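Local coordinates for putative peptide ABC-transport system periplasmic peptide-binding protein (Campylobacter jejuni, PDB 4OEV) that binds nickel(II) outside the cytoplasm as the solute-binding component of an ABC-type importer, at residues 110-113 with 117-120; 273-278 with 345-350. All coordinates share one frame; numbering follows the deposited sequence.

Contact 1: residues 110-113 with 117-120; sequences VEIL and HVKI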
loop_
_atom_site.group_PDB
_atom_site.type_symbol
_atom_site.label_atom_id
_atom_site.label_comp_id
_atom_site.label_asym_id
_atom_site.label_seq_id
_atom_site.Cartn_x
_atom_site.Cartn_y
_atom_site.Cartn_z
ATOM N N VAL A 110 5.983 -19.693 19.350
ATOM C CA VAL A 110 5.788 -18.543 20.245
ATOM C C VAL A 110 5.652 -19.054 21.687
ATOM O O VAL A 110 4.690 -19.754 22.000
ATOM C CB VAL A 110 4.537 -17.742 19.918
ATOM C CG1 VAL A 110 4.411 -16.549 20.845
ATOM C CG2 VAL A 110 4.538 -17.309 18.406
ATOM N N GLU A 111 6.628 -18.736 22.530
ATOM C CA GLU A 111 6.645 -19.227 23.942
ATOM C C GLU A 111 6.356 -18.093 24.930
ATOM O O GLU A 111 7.132 -17.143 24.988
ATOM C CB GLU A 111 7.999 -19.804 24.322
ATOM C CG GLU A 111 8.552 -21.005 23.579
ATOM C CD GLU A 111 10.024 -21.188 23.918
ATOM O OE1 GLU A 111 10.848 -21.199 22.968
ATOM O OE2 GLU A 111 10.344 -21.269 25.148
ATOM N N ILE A 112 5.309 -18.221 25.744
ATOM C CA ILE A 112 5.047 -17.271 26.828
ATOM C C ILE A 112 5.917 -17.673 28.030
ATOM O O ILE A 112 5.653 -18.715 28.626
ATOM C CB ILE A 112 3.540 -17.282 27.199
ATOM C CG1 ILE A 112 2.710 -16.820 25.990
ATOM C CG2 ILE A 112 3.283 -16.398 28.432
ATOM C CD1 ILE A 112 1.207 -17.147 26.042
ATOM N N LEU A 113 6.997 -16.923 28.324
ATOM C CA LEU A 113 7.934 -17.327 29.425
ATOM C C LEU A 113 7.579 -16.631 30.749
ATOM O O LEU A 113 7.901 -17.127 31.851
ATOM C CB LEU A 113 9.410 -17.079 29.041
ATOM C CG LEU A 113 9.980 -17.979 27.901
ATOM C CD1 LEU A 113 11.337 -17.525 27.326
ATOM C CD2 LEU A 113 10.047 -19.446 28.279
ATOM N N HIS A 117 6.506 -11.456 28.724
ATOM C CA HIS A 117 7.684 -11.946 28.013
ATOM C C HIS A 117 7.275 -13.070 27.062
ATOM O O HIS A 117 6.833 -14.134 27.502
ATOM C CB HIS A 117 8.747 -12.500 28.979
ATOM C CG HIS A 117 10.006 -12.992 28.313
ATOM N ND1 HIS A 117 10.949 -13.757 28.979
ATOM C CD2 HIS A 117 10.507 -12.784 27.070
ATOM C CE1 HIS A 117 11.949 -14.039 28.162
ATOM N NE2 HIS A 117 11.710 -13.451 26.998
ATOM N N VAL A 118 7.439 -12.835 25.762
ATOM C CA VAL A 118 7.241 -13.922 24.786
ATOM C C VAL A 118 8.569 -14.158 24.095
ATOM O O VAL A 118 9.407 -13.267 23.973
ATOM C CB VAL A 118 6.109 -13.668 23.764
ATOM C CG1 VAL A 118 4.775 -13.498 24.492
ATOM C CG2 VAL A 118 6.427 -12.480 22.822
ATOM N N LYS A 119 8.802 -15.418 23.754
ATOM C CA LYS A 119 10.011 -15.817 23.081
ATOM C C LYS A 119 9.553 -16.390 21.747
ATOM O O LYS A 119 8.976 -17.477 21.708
ATOM C CB LYS A 119 10.772 -16.853 23.909
ATOM C CG LYS A 119 12.130 -17.265 23.380
ATOM C CD LYS A 119 12.676 -18.405 24.260
ATOM C CE LYS A 119 14.182 -18.471 24.226
ATOM N NZ LYS A 119 14.626 -18.656 22.812
ATOM N N ILE A 120 9.838 -15.665 20.673
ATOM C CA ILE A 120 9.418 -16.063 19.334
ATOM C C ILE A 120 10.614 -16.662 18.648
ATOM O O ILE A 120 11.678 -16.056 18.600
ATOM C CB ILE A 120 8.883 -14.854 18.520
ATOM C CG1 ILE A 120 7.772 -14.156 19.282
ATOM C CG2 ILE A 120 8.411 -15.303 17.108
ATOM C CD1 ILE A 120 7.513 -12.721 18.804
HETATM O O HOH W 1 10.285 -19.765 20.625
#

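Contact 2: residues 273-278 with 345-350; sequences KNLLHD and VSLAGI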
loop_
_atom_site.group_PDB
_atom_site.type_symbol
_atom_site.label_atom_id
_atom_site.label_comp_id
_atom_site.label_asym_id
_atom_site.label_seq_id
_atom_site.Cartn_x
_atom_site.Cartn_y
_atom_site.Cartn_z
ATOM N N LYS A 273 6.507 16.370 -15.538
ATOM C CA LYS A 273 6.589 17.801 -15.734
ATOM C C LYS A 273 5.199 18.386 -15.928
ATOM O O LYS A 273 4.824 19.353 -15.260
ATOM C CB LYS A 273 7.476 18.135 -16.932
ATOM C CG LYS A 273 7.528 19.610 -17.281
ATOM C CD LYS A 273 8.357 19.834 -18.561
ATOM C CE LYS A 273 7.742 19.084 -19.769
ATOM N NZ LYS A 273 8.653 18.822 -20.938
ATOM N N ASN A 274 4.427 17.795 -16.835
ATOM C CA ASN A 274 3.200 18.437 -17.284
ATOM C C ASN A 274 1.929 18.024 -16.558
ATOM O O ASN A 274 1.157 18.882 -16.134
ATOM C CB ASN A 274 3.056 18.231 -18.785
ATOM C CG ASN A 274 4.219 18.846 -19.554
ATOM O OD1 ASN A 274 4.598 20.000 -19.301
ATOM N ND2 ASN A 274 4.807 18.079 -20.474
ATOM N N LEU A 275 1.682 16.731 -16.423
ATOM C CA LEU A 275 0.454 16.307 -15.765
ATOM C C LEU A 275 0.506 16.502 -14.251
ATOM O O LEU A 275 -0.457 17.002 -13.629
ATOM C CB LEU A 275 0.161 14.841 -16.072
ATOM C CG LEU A 275 -1.028 14.215 -15.358
ATOM C CD1 LEU A 275 -2.322 14.958 -15.711
ATOM C CD2 LEU A 275 -1.092 12.758 -15.759
ATOM N N LEU A 276 1.650 16.150 -13.678
ATOM C CA LEU A 276 1.753 16.015 -12.237
ATOM C C LEU A 276 2.346 17.219 -11.592
ATOM O O LEU A 276 2.497 17.240 -10.370
ATOM C CB LEU A 276 2.580 14.799 -11.875
ATOM C CG LEU A 276 1.683 13.576 -11.955
ATOM C CD1 LEU A 276 2.512 12.335 -12.009
ATOM C CD2 LEU A 276 0.776 13.580 -10.736
ATOM N N HIS A 277 2.733 18.185 -12.420
ATOM C CA HIS A 277 3.129 19.514 -11.951
ATOM C C HIS A 277 4.187 19.441 -10.874
ATOM O O HIS A 277 4.119 20.169 -9.884
ATOM C CB HIS A 277 1.920 20.286 -11.424
ATOM C CG HIS A 277 0.764 20.331 -12.376
ATOM N ND1 HIS A 277 0.850 20.910 -13.626
ATOM C CD2 HIS A 277 -0.512 19.895 -12.250
ATOM C CE1 HIS A 277 -0.321 20.814 -14.235
ATOM N NE2 HIS A 277 -1.165 20.204 -13.420
ATOM N N ASP A 278 5.119 18.514 -11.041
ATOM C CA ASP A 278 6.210 18.316 -10.082
ATOM C C ASP A 278 5.724 18.020 -8.622
ATOM O O ASP A 278 6.387 18.350 -7.631
ATOM C CB ASP A 278 7.150 19.534 -10.148
ATOM C CG ASP A 278 7.813 19.681 -11.539
ATOM O OD1 ASP A 278 8.282 18.648 -12.083
ATOM O OD2 ASP A 278 7.838 20.810 -12.100
ATOM N N VAL A 345 -6.904 8.151 -14.750
ATOM C CA VAL A 345 -7.580 8.388 -16.019
ATOM C C VAL A 345 -6.686 9.189 -16.965
ATOM O O VAL A 345 -6.563 8.838 -18.163
ATOM C CB VAL A 345 -8.914 9.159 -15.848
ATOM C CG1 VAL A 345 -9.455 9.604 -17.222
ATOM C CG2 VAL A 345 -9.919 8.309 -15.050
ATOM N N SER A 346 -6.068 10.256 -16.446
ATOM C CA SER A 346 -5.178 11.084 -17.265
ATOM C C SER A 346 -4.003 10.268 -17.765
ATOM O O SER A 346 -3.623 10.341 -18.922
ATOM C CB SER A 346 -4.672 12.294 -16.486
ATOM O OG SER A 346 -5.710 13.259 -16.357
ATOM N N LEU A 347 -3.410 9.488 -16.870
ATOM C CA LEU A 347 -2.314 8.626 -17.266
ATOM C C LEU A 347 -2.663 7.578 -18.326
ATOM O O LEU A 347 -1.848 7.341 -19.219
ATOM C CB LEU A 347 -1.750 7.913 -16.016
ATOM C CG LEU A 347 -0.927 8.826 -15.110
ATOM C CD1 LEU A 347 -0.613 8.028 -13.808
ATOM C CD2 LEU A 347 0.332 9.353 -15.794
ATOM N N ALA A 348 -3.844 6.947 -18.234
ATOM C CA ALA A 348 -4.283 5.967 -19.217
ATOM C C ALA A 348 -4.444 6.647 -20.591
ATOM O O ALA A 348 -4.139 6.048 -21.641
ATOM C CB ALA A 348 -5.582 5.325 -18.807
ATOM N N GLY A 349 -4.948 7.871 -20.571
ATOM C CA GLY A 349 -5.052 8.694 -21.779
ATOM C C GLY A 349 -3.707 9.029 -22.409
ATOM O O GLY A 349 -3.564 8.982 -23.640
ATOM N N ILE A 350 -2.718 9.359 -21.595
ATOM C CA ILE A 350 -1.397 9.713 -22.077
ATOM C C ILE A 350 -0.700 8.475 -22.664
ATOM O O ILE A 350 -0.156 8.534 -23.793
ATOM C CB ILE A 350 -0.561 10.350 -20.958
ATOM C CG1 ILE A 350 -1.153 11.716 -20.607
ATOM C CG2 ILE A 350 0.874 10.569 -21.418
ATOM C CD1 ILE A 350 -0.526 12.353 -19.380
#

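Contact 1: residues 110-113 with 117-120
The beta hairpin of strands 107-114 and 117-122 is tied together where Glu111 and Lys119 form an antiparallel hydrogen-bonded pair. Glu111 N donates to Lys119 O over 2.8 Å, nearly straight at 165°, and Lys119 N returns a bond of 2.7 Å to Glu111 O. Toward the turn, Leu113 N adds a third rung to His117 O.

On the sheet face of Glu111 and Lys119 the two side chains run alongside each other. OE1 of Glu111 lies 3.6 Å from the aliphatic CD of Lys119, but the lysine chain bends at its last torsion (chi4 -58°) and NZ stays 4.6 Å from OE1. The opposite charges are thus near each other without a salt bridge, and any attraction is probably weak. Leu113 CD1 enters beside them, a tight 3.5 Å from Lys119 CD and 3.6 Å from His117 CE1, approaching the ring obliquely. The imidazole is held from elsewhere: NE2 bonds to Asp64, and the ring stacks with Phe66, both on strand 62-67.

The other face is apolar; its four residues, Val110, Ile112, Val118 and Ile120, are all beta-branched, which suits extended backbone. Ile112 CG1 meets Val118 CG1 at 4.2 Å across a non-hydrogen-bonded pair, and Val110 CG1 stands 4.4 Å from Ile120 CG1 across the next. Apolar toward helix 81-92, which covers it through Ala81 and Ile88, and mixed on the face of Glu111 and Lys119, this is an antiparallel beta hairpin at the edge of a four-stranded sheet, with strand 107-114 outermost.

Contact 2: residues 273-278 with 345-350
Leu275 packs as a knob against Ser346, Leu347 and Ile350 of helix 342-357, and with Leu343 of the same helix also touching it, the four residues form a knobs-into-holes socket with the i, i+3, i+4, i+7 spacing. The knob comes from the chain at the C-terminal end of helix 268-274, just before the backbone swings away at His277 with a positive phi of 52°.

The contact is apolar. In Leu275 a chi1 of 175° carries the branch point away from the backbone nitrogen, toward the helix, and the two methyls divide the work. CD2 settles among three residues, 3.7 Å from both Leu347 CD2 and Ile350 CD1, while CD1 rests on Ser346 CB at 3.6 Å. Leucine suits the knob because its forked end offers two methyls, which can touch different walls of the hole at once. Leu347 and Ile350 also touch Ile271, one turn earlier on the partner helix, which extends the apolar seam.

Polar groups look elsewhere. Ser346 OG makes a weak hydrogen bond back to Pro342 O within its own helix; a small serine here keeps its methylene for the leucine while its hydroxyl is turned to the helix backbone. At the far end of the socket, Ile350 CD1 also comes to 4.2 Å from Leu275 CB, the base of the knob.

Contact 1 closes before contact 2 opens along the chain, and they lie on opposite sides of its centre, with centres 51 Å apart and nearest atoms about 39 Å apart. They share no helix, strand or sheet, although all four segments belong to the family 5 solute-binding region. The first joins sequence neighbours in a local hairpin of an antiparallel sheet; the second brings helix 268-274 against helix 342-357 across 66 intervening residues. Neither forms the metal site: nickel is held by His26, His480 and His481, and even Leu347 of contact 2 has its side chain about 13 Å from the ion. Both are structural contacts in separate parts of the fold, one a strand pair, the other apolar packing.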